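Hemolysin activator protein CdiB (Acinetobacter baumannii ACICU, PDB 6WIL) probably carries the toxin partner of a contact-dependent growth inhibition system across the outer membrane, as the transporter of a two-partner secretion pair. Local coordinates at residues Ala30-Pro34 with His367-Leu371; Gln36-Pro40 with Asn109-Lys113; Tyr288-Arg294 with Tyr308-Gln314; Gln513-Ser519 with Gly537-Pro543. One frame throughout, in Å; residues are numbered along the deposited sequence.

In the fold
The four contacts divide between the closed barrel and the N-terminal linker. Interactions 3 and 4 each join neighbouring antiparallel strands of the barrel, are partly buried and depend mainly on backbone hydrogen bonds; their centres lie about 31 Å apart. They differ in chemistry: polar and tyrosine side chains dominate 288-294 with 308-314, whereas leucine and isoleucine gather round a bulge in 513-519 with 537-543. Interactions 1 and 2 are surface contacts, with centres about 18 Å apart, and both use the loop after helix 8-27. Interaction 1 lays that loop against the end of a barrel strand, interaction 2 against a POTRA helix, and each has a single weak hydrogen bond.

Interaction 1: residues Ala30-Pro34 with His367-Leu371; sequences AQQTP and HRQYL
Pro34 packs on Tyr370 while Gln31 meets Arg368, so the loop 30-34 touches two side chains on the same face of strand 367-371. The apolar part is a CH-pi contact: Pro34 CG stands over one face of the phenol ring, 4.3 Å from the centroid of Tyr370 and 27° off the ring normal. Pro34 CB continues the contact to the root of the tyrosine, 3.7 Å from Tyr370 CB, and the two side chains cross at about a right angle. A rigid pyrrolidine suits an aromatic face, since it offers C-H groups without needing to be ordered first. At the far end of the ring, Tyr370 OH lies 3.8 Å from Gln31 CB.

The polar part is looser. Arg368 NH1 gives a weak hydrogen bond of 3.3 Å to Gln31 OE1, bent to 135° at the hydrogen, with the amide and guanidinium planes well inclined. Chi1 (-57°) sets Gln31 CG over a face of the guanidinium, 3.4 Å from Arg368 NH1, and the bend at chi2 turns the amide so that OE1 comes to NH1. The glutamine amide has further partners, Lys330 NZ for OE1 and Leu29 O for NE2.

Arg368 and Tyr370 also rest on Val375 of strand 374-386, while Gln31 and Gln32 lean on helix 171-181. The linker is thus lodged between the barrel end and a helix of the POTRA region.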
loop_
_atom_site.group_PDB
_atom_site.type_symbol
_atom_site.label_atom_id
_atom_site.label_comp_id
_atom_site.label_asym_id
_atom_site.label_seq_id
_atom_site.Cartn_x
_atom_site.Cartn_y
_atom_site.Cartn_z
ATOM N N ALA A 30 4.367 -7.541 -4.647
ATOM C CA ALA A 30 3.520 -8.677 -4.306
ATOM C C ALA A 30 3.440 -8.870 -2.795
ATOM O O ALA A 30 4.459 -8.856 -2.100
ATOM C CB ALA A 30 4.051 -9.945 -4.972
ATOM N N GLN A 31 2.224 -9.059 -2.291
ATOM C CA GLN A 31 1.989 -9.330 -0.881
ATOM C C GLN A 31 1.749 -10.816 -0.656
ATOM O O GLN A 31 1.496 -11.580 -1.592
ATOM C CB GLN A 31 0.792 -8.530 -0.360
ATOM C CG GLN A 31 0.934 -7.036 -0.547
ATOM C CD GLN A 31 2.293 -6.531 -0.103
ATOM O OE1 GLN A 31 2.591 -6.471 1.091
ATOM N NE2 GLN A 31 3.133 -6.173 -1.068
ATOM N N GLN A 32 1.840 -11.219 0.609
ATOM C CA GLN A 32 1.515 -12.587 0.986
ATOM C C GLN A 32 0.011 -12.812 0.879
ATOM O O GLN A 32 -0.790 -11.946 1.244
ATOM C CB GLN A 32 2.008 -12.874 2.407
ATOM C CG GLN A 32 1.268 -13.983 3.152
ATOM C CD GLN A 32 1.711 -15.377 2.750
ATOM O OE1 GLN A 32 2.708 -15.546 2.051
ATOM N NE2 GLN A 32 0.970 -16.385 3.196
ATOM N N THR A 33 -0.365 -13.972 0.353
ATOM C CA THR A 33 -1.773 -14.297 0.193
ATOM C C THR A 33 -2.453 -14.356 1.560
ATOM O O THR A 33 -1.886 -14.906 2.512
ATOM C CB THR A 33 -1.922 -15.636 -0.535
ATOM O OG1 THR A 33 -1.203 -15.587 -1.773
ATOM C CG2 THR A 33 -3.385 -15.947 -0.817
ATOM N N PRO A 34 -3.646 -13.782 1.702
ATOM C CA PRO A 34 -4.332 -13.826 2.998
ATOM C C PRO A 34 -4.707 -15.243 3.409
ATOM O O PRO A 34 -4.882 -16.135 2.574
ATOM C CB PRO A 34 -5.581 -12.962 2.772
ATOM C CG PRO A 34 -5.728 -12.856 1.287
ATOM C CD PRO A 34 -4.339 -12.907 0.741
ATOM N N HIS A 367 -2.513 0.996 6.442
ATOM C CA HIS A 367 -3.093 -0.262 6.872
ATOM C C HIS A 367 -3.702 -0.947 5.661
ATOM O O HIS A 367 -4.258 -0.285 4.781
ATOM C CB HIS A 367 -4.165 -0.039 7.949
ATOM C CG HIS A 367 -4.825 -1.296 8.422
ATOM N ND1 HIS A 367 -4.327 -2.050 9.462
ATOM C CD2 HIS A 367 -5.945 -1.929 8.000
ATOM C CE1 HIS A 367 -5.111 -3.095 9.661
ATOM N NE2 HIS A 367 -6.098 -3.048 8.783
ATOM N N ARG A 368 -3.575 -2.266 5.614
ATOM C CA ARG A 368 -4.256 -3.084 4.626
ATOM C C ARG A 368 -4.953 -4.217 5.363
ATOM O O ARG A 368 -4.399 -4.779 6.312
ATOM C CB ARG A 368 -3.282 -3.631 3.566
ATOM C CG ARG A 368 -3.974 -4.066 2.282
ATOM C CD ARG A 368 -3.034 -4.745 1.296
ATOM N NE ARG A 368 -1.898 -3.908 0.922
ATOM C CZ ARG A 368 -0.640 -4.166 1.263
ATOM N NH1 ARG A 368 -0.355 -5.244 1.981
ATOM N NH2 ARG A 368 0.334 -3.351 0.879
ATOM N N GLN A 369 -6.176 -4.534 4.946
ATOM C CA GLN A 369 -6.996 -5.516 5.640
ATOM C C GLN A 369 -7.681 -6.416 4.624
ATOM O O GLN A 369 -8.195 -5.939 3.608
ATOM C CB GLN A 369 -8.047 -4.837 6.531
ATOM C CG GLN A 369 -8.951 -5.799 7.294
ATOM C CD GLN A 369 -8.396 -6.178 8.653
ATOM O OE1 GLN A 369 -7.851 -5.337 9.370
ATOM N NE2 GLN A 369 -8.534 -7.448 9.015
ATOM N N TYR A 370 -7.685 -7.717 4.906
ATOM C CA TYR A 370 -8.315 -8.709 4.047
ATOM C C TYR A 370 -9.472 -9.369 4.781
ATOM O O TYR A 370 -9.366 -9.687 5.969
ATOM C CB TYR A 370 -7.322 -9.789 3.606
ATOM C CG TYR A 370 -6.066 -9.263 2.962
ATOM C CD1 TYR A 370 -6.034 -8.946 1.611
ATOM C CD2 TYR A 370 -4.904 -9.094 3.703
ATOM C CE1 TYR A 370 -4.882 -8.465 1.018
ATOM C CE2 TYR A 370 -3.747 -8.618 3.120
ATOM C CZ TYR A 370 -3.742 -8.304 1.778
ATOM O OH TYR A 370 -2.590 -7.828 1.198
ATOM N N LEU A 371 -10.572 -9.573 4.063
ATOM C CA LEU A 371 -11.677 -10.390 4.548
ATOM C C LEU A 371 -12.273 -11.106 3.350
ATOM O O LEU A 371 -12.782 -10.457 2.430
ATOM C CB LEU A 371 -12.733 -9.545 5.268
ATOM C CG LEU A 371 -13.720 -10.345 6.125
ATOM C CD1 LEU A 371 -12.973 -11.247 7.103
ATOM C CD2 LEU A 371 -14.669 -9.417 6.867
#

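Interaction 2: residues Gln36-Pro40 with Asn109-Lys113; sequences QNTKP and NELLK
Asn109 OD1 accepts a weak hydrogen bond from Thr38 OG1 at 3.5 Å, the one hydrogen bond between the linker 36-40 and the last turn of helix 97-113. Thr38 is the centre of an inverse gamma turn, closed by a weak bond from Lys39 N to Asn37 O of 2.8 Å. This tight turn thrusts the threonine towards the POTRA helix, where its CA comes within 5.4 Å of Lys113 CA. A small branched residue with a hydroxyl suits the place, because it can reach a polar side chain while its CB lies against Lys113.

The torsions of both partners aid the meeting: Thr38 OG1 points opposite its own backbone N (chi1 166°), as does CG of Asn109 (176°), and the two side chains cross at about a right angle. Pro40 approaches the same amide oxygen, its CA 4.1 Å from Asn109 OD1.

The rest is light packing. Asn37 approaches Leu112 and also touches Ile117, beyond the helix. Lys113 points away overall and reaches back to Glu110 in a long salt bridge, yet the start of its chain touches the linker: Lys113 CG lies 3.4 Å from Thr38 OG1.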
loop_
_atom_site.group_PDB
_atom_site.type_symbol
_atom_site.label_atom_id
_atom_site.label_comp_id
_atom_site.label_asym_id
_atom_site.label_seq_id
_atom_site.Cartn_x
_atom_site.Cartn_y
_atom_site.Cartn_z
ATOM N N GLN A 36 -6.182 -17.606 7.321
ATOM C CA GLN A 36 -6.645 -17.617 8.717
ATOM C C GLN A 36 -6.037 -18.838 9.408
ATOM O O GLN A 36 -6.712 -19.845 9.634
ATOM C CB GLN A 36 -8.168 -17.620 8.799
ATOM C CG GLN A 36 -8.814 -16.312 8.396
ATOM C CD GLN A 36 -10.248 -16.204 8.869
ATOM O OE1 GLN A 36 -10.541 -15.506 9.841
ATOM N NE2 GLN A 36 -11.152 -16.897 8.186
ATOM N N ASN A 37 -4.753 -18.731 9.758
ATOM C CA ASN A 37 -4.031 -19.876 10.304
ATOM C C ASN A 37 -4.474 -20.201 11.727
ATOM O O ASN A 37 -4.639 -21.377 12.075
ATOM C CB ASN A 37 -2.526 -19.612 10.244
ATOM C CG ASN A 37 -1.734 -20.515 11.165
ATOM O OD1 ASN A 37 -1.501 -21.686 10.860
ATOM N ND2 ASN A 37 -1.306 -19.972 12.299
ATOM N N THR A 38 -4.666 -19.181 12.567
ATOM C CA THR A 38 -5.123 -19.401 13.941
ATOM C C THR A 38 -6.630 -19.650 13.900
ATOM O O THR A 38 -7.457 -18.792 14.218
ATOM C CB THR A 38 -4.755 -18.228 14.844
ATOM O OG1 THR A 38 -5.479 -18.320 16.079
ATOM C CG2 THR A 38 -5.048 -16.888 14.168
ATOM N N LYS A 39 -6.985 -20.868 13.490
ATOM C CA LYS A 39 -8.374 -21.266 13.330
ATOM C C LYS A 39 -8.802 -22.066 14.550
ATOM O O LYS A 39 -8.358 -23.215 14.710
ATOM C CB LYS A 39 -8.536 -22.097 12.057
ATOM C CG LYS A 39 -9.932 -22.125 11.457
ATOM C CD LYS A 39 -9.883 -22.683 10.039
ATOM C CE LYS A 39 -11.271 -22.951 9.479
ATOM N NZ LYS A 39 -12.093 -21.714 9.383
ATOM N N PRO A 40 -9.633 -21.519 15.439
ATOM C CA PRO A 40 -10.070 -22.288 16.616
ATOM C C PRO A 40 -10.956 -23.453 16.198
ATOM O O PRO A 40 -12.066 -23.256 15.699
ATOM C CB PRO A 40 -10.843 -21.259 17.451
ATOM C CG PRO A 40 -10.425 -19.923 16.924
ATOM C CD PRO A 40 -10.127 -20.133 15.473
ATOM N N ASN A 109 -3.444 -22.716 20.932
ATOM C CA ASN A 109 -4.062 -21.772 20.008
ATOM C C ASN A 109 -3.521 -20.367 20.229
ATOM O O ASN A 109 -3.303 -19.618 19.270
ATOM C CB ASN A 109 -5.583 -21.801 20.169
ATOM C CG ASN A 109 -6.283 -20.767 19.308
ATOM O OD1 ASN A 109 -6.466 -20.966 18.108
ATOM N ND2 ASN A 109 -6.691 -19.661 19.922
ATOM N N GLU A 110 -3.285 -19.998 21.490
ATOM C CA GLU A 110 -2.681 -18.703 21.780
ATOM C C GLU A 110 -1.255 -18.636 21.247
ATOM O O GLU A 110 -0.792 -17.572 20.818
ATOM C CB GLU A 110 -2.705 -18.443 23.286
ATOM C CG GLU A 110 -2.549 -16.985 23.643
ATOM C CD GLU A 110 -3.557 -16.115 22.922
ATOM O OE1 GLU A 110 -4.773 -16.380 23.054
ATOM O OE2 GLU A 110 -3.132 -15.183 22.205
ATOM N N LEU A 111 -0.546 -19.765 21.271
ATOM C CA LEU A 111 0.790 -19.823 20.690
ATOM C C LEU A 111 0.738 -19.565 19.189
ATOM O O LEU A 111 1.532 -18.785 18.651
ATOM C CB LEU A 111 1.421 -21.186 20.990
ATOM C CG LEU A 111 2.944 -21.289 21.002
ATOM C CD1 LEU A 111 3.523 -20.345 22.043
ATOM C CD2 LEU A 111 3.373 -22.723 21.282
ATOM N N LEU A 112 -0.204 -20.213 18.497
ATOM C CA LEU A 112 -0.381 -19.975 17.070
ATOM C C LEU A 112 -0.901 -18.570 16.791
ATOM O O LEU A 112 -0.608 -18.004 15.732
ATOM C CB LEU A 112 -1.333 -21.017 16.481
ATOM C CG LEU A 112 -0.913 -22.476 16.659
ATOM C CD1 LEU A 112 -1.947 -23.417 16.054
ATOM C CD2 LEU A 112 0.458 -22.711 16.043
ATOM N N LYS A 113 -1.676 -18.000 17.720
ATOM C CA LYS A 113 -2.162 -16.634 17.550
ATOM C C LYS A 113 -1.009 -15.654 17.381
ATOM O O LYS A 113 -1.074 -14.743 16.547
ATOM C CB LYS A 113 -3.024 -16.228 18.744
ATOM C CG LYS A 113 -4.510 -16.150 18.461
ATOM C CD LYS A 113 -5.239 -15.523 19.641
ATOM C CE LYS A 113 -6.744 -15.558 19.451
ATOM N NZ LYS A 113 -7.452 -15.501 20.759
#

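Interaction 3: residues Tyr288-Arg294 with Tyr308-Gln314; sequences YNDYQYR and YHGNSQQ
The Tyr293 ring lies across the backbone of the next strand, with Gly310 N 3.2 Å above one face and displaced toward the rim. Chi1 of 69° sets the ring between its own N and carbonyl carbon and folds it over Gly310, a residue whose lack of a side chain makes room for it: an aromatic-glycine pairing of adjacent barrel strands. Tyr288, by contrast, runs alongside Gln313, their ring and amide planes 45° apart.

Antiparallel backbone bonds join the strands. Tyr291 N to Ser312 O is 2.8 Å, and under the ring the pair loosens, Gly310 N to Tyr293 O being weak at 3.4 Å.

Asn289, Tyr291 and Ser312 share the face of Tyr293 and touch helix 8-27, Asn289 OD1 bonding Gln14 NE2; this polar side is the inner one. On the outer face Asn311 ND2 donates to a lone pair of Gln313 OE1 at 3.0 Å, among Asp290, Gln292, Arg294 and His309. Such an outer face is consistent with a wall that here rises clear of the lipid.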
loop_
_atom_site.group_PDB
_atom_site.type_symbol
_atom_site.label_atom_id
_atom_site.label_comp_id
_atom_site.label_asym_id
_atom_site.label_seq_id
_atom_site.Cartn_x
_atom_site.Cartn_y
_atom_site.Cartn_z
ATOM N N TYR A 288 12.721 11.105 -7.263
ATOM C CA TYR A 288 13.068 12.412 -7.797
ATOM C C TYR A 288 12.199 12.656 -9.017
ATOM O O TYR A 288 12.033 11.761 -9.850
ATOM C CB TYR A 288 14.559 12.480 -8.153
ATOM C CG TYR A 288 14.973 13.678 -8.986
ATOM C CD1 TYR A 288 15.318 14.883 -8.389
ATOM C CD2 TYR A 288 15.042 13.591 -10.371
ATOM C CE1 TYR A 288 15.709 15.973 -9.152
ATOM C CE2 TYR A 288 15.429 14.670 -11.139
ATOM C CZ TYR A 288 15.760 15.860 -10.525
ATOM O OH TYR A 288 16.145 16.936 -11.290
ATOM N N ASN A 289 11.634 13.856 -9.109
ATOM C CA ASN A 289 10.792 14.232 -10.234
ATOM C C ASN A 289 11.275 15.556 -10.801
ATOM O O ASN A 289 11.515 16.507 -10.050
ATOM C CB ASN A 289 9.321 14.336 -9.821
ATOM C CG ASN A 289 8.431 14.776 -10.965
ATOM O OD1 ASN A 289 7.793 15.827 -10.903
ATOM N ND2 ASN A 289 8.400 13.980 -12.028
ATOM N N ASP A 290 11.418 15.612 -12.121
ATOM C CA ASP A 290 11.763 16.830 -12.840
ATOM C C ASP A 290 10.638 17.129 -13.817
ATOM O O ASP A 290 10.275 16.273 -14.630
ATOM C CB ASP A 290 13.101 16.677 -13.574
ATOM C CG ASP A 290 13.738 18.015 -13.927
ATOM O OD1 ASP A 290 13.038 18.893 -14.477
ATOM O OD2 ASP A 290 14.944 18.187 -13.652
ATOM N N TYR A 291 10.075 18.331 -13.725
ATOM C CA TYR A 291 8.921 18.710 -14.528
ATOM C C TYR A 291 9.213 20.008 -15.266
ATOM O O TYR A 291 9.693 20.974 -14.666
ATOM C CB TYR A 291 7.676 18.864 -13.651
ATOM C CG TYR A 291 6.454 19.329 -14.404
ATOM C CD1 TYR A 291 5.791 18.481 -15.280
ATOM C CD2 TYR A 291 5.958 20.614 -14.232
ATOM C CE1 TYR A 291 4.673 18.903 -15.971
ATOM C CE2 TYR A 291 4.841 21.043 -14.918
ATOM C CZ TYR A 291 4.202 20.186 -15.786
ATOM O OH TYR A 291 3.087 20.615 -16.470
ATOM N N GLN A 292 8.923 20.027 -16.564
ATOM C CA GLN A 292 9.125 21.202 -17.397
ATOM C C GLN A 292 7.894 21.436 -18.257
ATOM O O GLN A 292 7.186 20.495 -18.624
ATOM C CB GLN A 292 10.363 21.059 -18.289
ATOM C CG GLN A 292 11.663 21.394 -17.584
ATOM C CD GLN A 292 12.768 20.403 -17.891
ATOM O OE1 GLN A 292 12.513 19.306 -18.388
ATOM N NE2 GLN A 292 14.005 20.781 -17.585
ATOM N N TYR A 293 7.639 22.705 -18.565
ATOM C CA TYR A 293 6.498 23.062 -19.393
ATOM C C TYR A 293 6.856 24.247 -20.277
ATOM O O TYR A 293 7.799 24.994 -20.004
ATOM C CB TYR A 293 5.265 23.391 -18.542
ATOM C CG TYR A 293 5.411 24.668 -17.748
ATOM C CD1 TYR A 293 5.977 24.658 -16.480
ATOM C CD2 TYR A 293 4.990 25.886 -18.271
ATOM C CE1 TYR A 293 6.119 25.823 -15.753
ATOM C CE2 TYR A 293 5.129 27.056 -17.552
ATOM C CZ TYR A 293 5.693 27.019 -16.295
ATOM O OH TYR A 293 5.831 28.181 -15.571
ATOM N N ARG A 294 6.087 24.400 -21.355
ATOM C CA ARG A 294 6.086 25.593 -22.190
ATOM C C ARG A 294 4.643 25.901 -22.555
ATOM O O ARG A 294 3.886 24.997 -22.919
ATOM C CB ARG A 294 6.925 25.419 -23.464
ATOM C CG ARG A 294 8.419 25.265 -23.229
ATOM C CD ARG A 294 9.164 25.032 -24.539
ATOM N NE ARG A 294 10.586 24.763 -24.330
ATOM C CZ ARG A 294 11.442 24.449 -25.300
ATOM N NH1 ARG A 294 11.020 24.360 -26.555
ATOM N NH2 ARG A 294 12.718 24.220 -25.015
ATOM N N TYR A 308 5.234 31.286 -21.765
ATOM C CA TYR A 308 5.495 31.033 -20.355
ATOM C C TYR A 308 6.072 29.633 -20.205
ATOM O O TYR A 308 5.473 28.658 -20.672
ATOM C CB TYR A 308 4.219 31.161 -19.523
ATOM C CG TYR A 308 3.638 32.552 -19.464
ATOM C CD1 TYR A 308 4.039 33.451 -18.486
ATOM C CD2 TYR A 308 2.670 32.959 -20.373
ATOM C CE1 TYR A 308 3.503 34.725 -18.420
ATOM C CE2 TYR A 308 2.129 34.231 -20.318
ATOM C CZ TYR A 308 2.549 35.109 -19.340
ATOM O OH TYR A 308 2.012 36.374 -19.284
ATOM N N HIS A 309 7.231 29.535 -19.560
ATOM C CA HIS A 309 7.898 28.258 -19.362
ATOM C C HIS A 309 8.579 28.247 -18.003
ATOM O O HIS A 309 8.960 29.295 -17.476
ATOM C CB HIS A 309 8.922 27.975 -20.474
ATOM C CG HIS A 309 9.992 29.017 -20.598
ATOM N ND1 HIS A 309 11.318 28.759 -20.326
ATOM C CD2 HIS A 309 9.933 30.317 -20.975
ATOM C CE1 HIS A 309 12.029 29.853 -20.529
ATOM N NE2 HIS A 309 11.213 30.814 -20.922
ATOM N N GLY A 310 8.729 27.052 -17.439
ATOM C CA GLY A 310 9.366 26.919 -16.141
ATOM C C GLY A 310 9.655 25.470 -15.822
ATOM O O GLY A 310 9.163 24.550 -16.481
ATOM N N ASN A 311 10.468 25.282 -14.788
ATOM C CA ASN A 311 10.907 23.965 -14.361
ATOM C C ASN A 311 10.579 23.758 -12.888
ATOM O O ASN A 311 10.375 24.713 -12.133
ATOM C CB ASN A 311 12.412 23.786 -14.602
ATOM C CG ASN A 311 13.229 24.934 -14.045
ATOM O OD1 ASN A 311 13.511 25.905 -14.748
ATOM N ND2 ASN A 311 13.610 24.833 -12.776
ATOM N N SER A 312 10.529 22.490 -12.486
ATOM C CA SER A 312 10.222 22.133 -11.108
ATOM C C SER A 312 10.907 20.815 -10.778
ATOM O O SER A 312 10.853 19.871 -11.572
ATOM C CB SER A 312 8.710 22.019 -10.891
ATOM O OG SER A 312 8.366 22.253 -9.539
ATOM N N GLN A 313 11.558 20.761 -9.619
ATOM C CA GLN A 313 12.241 19.562 -9.157
ATOM C C GLN A 313 11.722 19.194 -7.775
ATOM O O GLN A 313 11.375 20.067 -6.975
ATOM C CB GLN A 313 13.770 19.751 -9.103
ATOM C CG GLN A 313 14.413 20.160 -10.421
ATOM C CD GLN A 313 14.236 21.637 -10.732
ATOM O OE1 GLN A 313 13.497 22.005 -11.644
ATOM N NE2 GLN A 313 14.916 22.491 -9.974
ATOM N N GLN A 314 11.675 17.893 -7.497
ATOM C CA GLN A 314 11.219 17.405 -6.201
ATOM C C GLN A 314 11.997 16.152 -5.833
ATOM O O GLN A 314 12.068 15.210 -6.625
ATOM C CB GLN A 314 9.715 17.111 -6.217
ATOM C CG GLN A 314 9.116 16.843 -4.846
ATOM C CD GLN A 314 7.599 16.878 -4.865
ATOM O OE1 GLN A 314 6.988 17.158 -5.899
ATOM N NE2 GLN A 314 6.982 16.593 -3.723
#

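Interaction 4: residues Gln513-Ser519 with Gly537-Pro543; sequences QRYLLGS and GRGLIAP
Leu517 O accepts two N-H groups, from Leu540 at 2.6 Å and from Ile541 at 3.1 Å. Together with the bond from Leu517 N to Ile541 O, this makes a classic beta bulge, in which Leu540 and Ile541 both stand opposite Leu517. Beyond it, the backbones of Ser519 and Arg538 exchange two nearly linear bonds.

The bulge sets three aliphatic side chains together. Leu517 CD2 lies 3.7 Å from Leu540 CB, and Leu517 CB is 3.9 Å from Ile541 CB. Leu540 CD1 reaches on to Ser519 CB at 3.8 Å, while Ile541 CG2 meets the edge of the Tyr515 ring, 3.8 Å from CD2 and in the ring plane. On the other side of the hairpin Leu516 CD2 touches Ala542 CB at 3.7 Å.

Farther out, strand 493-505 fixes the edge of the hairpin: Tyr515 OH bonds Gln501 and its ring meets Trp503, while Ser519 OG bonds Ala498 O. Leu516 and Ala542 both rest on Phe466 of the VRGF sequence, a hallmark of the Omp85 superfamily loop that folds into the barrel. The side with Leu516 is therefore probably interior, and the apolar Leu517, Leu540 and Ile541 on the opposite side would suit a wall facing lipid.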
loop_
_atom_site.group_PDB
_atom_site.type_symbol
_atom_site.label_atom_id
_atom_site.label_comp_id
_atom_site.label_asym_id
_atom_site.label_seq_id
_atom_site.Cartn_x
_atom_site.Cartn_y
_atom_site.Cartn_z
ATOM N N GLN A 513 -20.442 26.363 -5.546
ATOM C CA GLN A 513 -19.503 25.762 -6.485
ATOM C C GLN A 513 -18.663 24.682 -5.817
ATOM O O GLN A 513 -17.474 24.549 -6.100
ATOM C CB GLN A 513 -18.600 26.831 -7.103
ATOM C CG GLN A 513 -19.354 27.975 -7.745
ATOM C CD GLN A 513 -18.657 28.498 -8.980
ATOM O OE1 GLN A 513 -17.485 28.210 -9.212
ATOM N NE2 GLN A 513 -19.382 29.258 -9.793
ATOM N N ARG A 514 -19.273 23.901 -4.937
ATOM C CA ARG A 514 -18.531 23.015 -4.059
ATOM C C ARG A 514 -18.728 21.538 -4.374
ATOM O O ARG A 514 -18.239 20.689 -3.622
ATOM C CB ARG A 514 -18.926 23.284 -2.603
ATOM C CG ARG A 514 -19.115 24.759 -2.268
ATOM C CD ARG A 514 -19.488 24.944 -0.803
ATOM N NE ARG A 514 -20.723 24.242 -0.459
ATOM C CZ ARG A 514 -21.315 24.302 0.730
ATOM N NH1 ARG A 514 -22.434 23.625 0.949
ATOM N NH2 ARG A 514 -20.788 25.038 1.700
ATOM N N TYR A 515 -19.426 21.202 -5.457
ATOM C CA TYR A 515 -19.812 19.820 -5.694
ATOM C C TYR A 515 -19.720 19.469 -7.172
ATOM O O TYR A 515 -20.093 20.265 -8.038
ATOM C CB TYR A 515 -21.233 19.553 -5.192
ATOM C CG TYR A 515 -21.649 18.108 -5.310
ATOM C CD1 TYR A 515 -21.232 17.173 -4.376
ATOM C CD2 TYR A 515 -22.458 17.677 -6.354
ATOM C CE1 TYR A 515 -21.607 15.848 -4.471
ATOM C CE2 TYR A 515 -22.838 16.348 -6.459
ATOM C CZ TYR A 515 -22.408 15.439 -5.513
ATOM O OH TYR A 515 -22.777 14.115 -5.601
ATOM N N LEU A 516 -19.228 18.262 -7.445
ATOM C CA LEU A 516 -19.164 17.714 -8.791
ATOM C C LEU A 516 -19.677 16.283 -8.774
ATOM O O LEU A 516 -19.417 15.531 -7.831
ATOM C CB LEU A 516 -17.736 17.741 -9.351
ATOM C CG LEU A 516 -17.192 19.091 -9.820
ATOM C CD1 LEU A 516 -15.748 18.965 -10.278
ATOM C CD2 LEU A 516 -18.058 19.672 -10.925
ATOM N N LEU A 517 -20.412 15.916 -9.821
ATOM C CA LEU A 517 -20.894 14.552 -10.001
ATOM C C LEU A 517 -20.724 14.184 -11.465
ATOM O O LEU A 517 -21.353 14.791 -12.336
ATOM C CB LEU A 517 -22.360 14.411 -9.579
ATOM C CG LEU A 517 -23.005 13.053 -9.875
ATOM C CD1 LEU A 517 -22.530 11.991 -8.902
ATOM C CD2 LEU A 517 -24.523 13.147 -9.874
ATOM N N GLY A 518 -19.868 13.202 -11.731
ATOM C CA GLY A 518 -19.654 12.728 -13.083
ATOM C C GLY A 518 -19.889 11.238 -13.202
ATOM O O GLY A 518 -19.905 10.524 -12.193
ATOM N N SER A 519 -20.082 10.753 -14.425
ATOM C CA SER A 519 -20.287 9.333 -14.657
ATOM C C SER A 519 -19.507 8.911 -15.893
ATOM O O SER A 519 -19.312 9.698 -16.822
ATOM C CB SER A 519 -21.772 8.990 -14.823
ATOM O OG SER A 519 -21.975 7.589 -14.760
ATOM N N GLY A 537 -17.706 9.619 -21.081
ATOM C CA GLY A 537 -18.320 10.094 -19.860
ATOM C C GLY A 537 -18.980 11.445 -20.056
ATOM O O GLY A 537 -18.919 12.040 -21.134
ATOM N N ARG A 538 -19.617 11.915 -18.986
ATOM C CA ARG A 538 -20.260 13.221 -18.987
ATOM C C ARG A 538 -20.387 13.704 -17.551
ATOM O O ARG A 538 -20.426 12.902 -16.613
ATOM C CB ARG A 538 -21.638 13.173 -19.658
ATOM C CG ARG A 538 -22.746 12.616 -18.772
ATOM C CD ARG A 538 -24.098 12.679 -19.462
ATOM N NE ARG A 538 -24.256 13.902 -20.245
ATOM C CZ ARG A 538 -24.614 15.078 -19.740
ATOM N NH1 ARG A 538 -24.730 16.134 -20.537
ATOM N NH2 ARG A 538 -24.852 15.202 -18.441
ATOM N N GLY A 539 -20.444 15.025 -17.391
ATOM C CA GLY A 539 -20.702 15.606 -16.085
ATOM C C GLY A 539 -22.194 15.647 -15.810
ATOM O O GLY A 539 -22.980 16.103 -16.648
ATOM N N LEU A 540 -22.590 15.166 -14.633
ATOM C CA LEU A 540 -24.003 15.102 -14.276
ATOM C C LEU A 540 -24.459 16.336 -13.501
ATOM O O LEU A 540 -25.418 17.003 -13.903
ATOM C CB LEU A 540 -24.282 13.830 -13.470
ATOM C CG LEU A 540 -24.017 12.528 -14.226
ATOM C CD1 LEU A 540 -24.381 11.330 -13.372
ATOM C CD2 LEU A 540 -24.780 12.509 -15.540
ATOM N N ILE A 541 -23.790 16.652 -12.395
ATOM C CA ILE A 541 -24.100 17.829 -11.595
ATOM C C ILE A 541 -22.843 18.674 -11.473
ATOM O O ILE A 541 -21.784 18.170 -11.082
ATOM C CB ILE A 541 -24.641 17.453 -10.205
ATOM C CG1 ILE A 541 -26.049 16.867 -10.329
ATOM C CG2 ILE A 541 -24.636 18.669 -9.285
ATOM C CD1 ILE A 541 -27.007 17.754 -11.104
ATOM N N ALA A 542 -22.963 19.957 -11.803
ATOM C CA ALA A 542 -21.836 20.873 -11.731
ATOM C C ALA A 542 -22.372 22.288 -11.611
ATOM O O ALA A 542 -23.507 22.550 -12.026
ATOM C CB ALA A 542 -20.937 20.747 -12.969
ATOM N N PRO A 543 -21.598 23.213 -11.048
ATOM C CA PRO A 543 -21.989 24.623 -11.085
ATOM C C PRO A 543 -22.095 25.115 -12.519
ATOM O O PRO A 543 -21.612 24.481 -13.462
ATOM C CB PRO A 543 -20.857 25.332 -10.333
ATOM C CG PRO A 543 -20.238 24.266 -9.500
ATOM C CD PRO A 543 -20.364 23.001 -10.276
#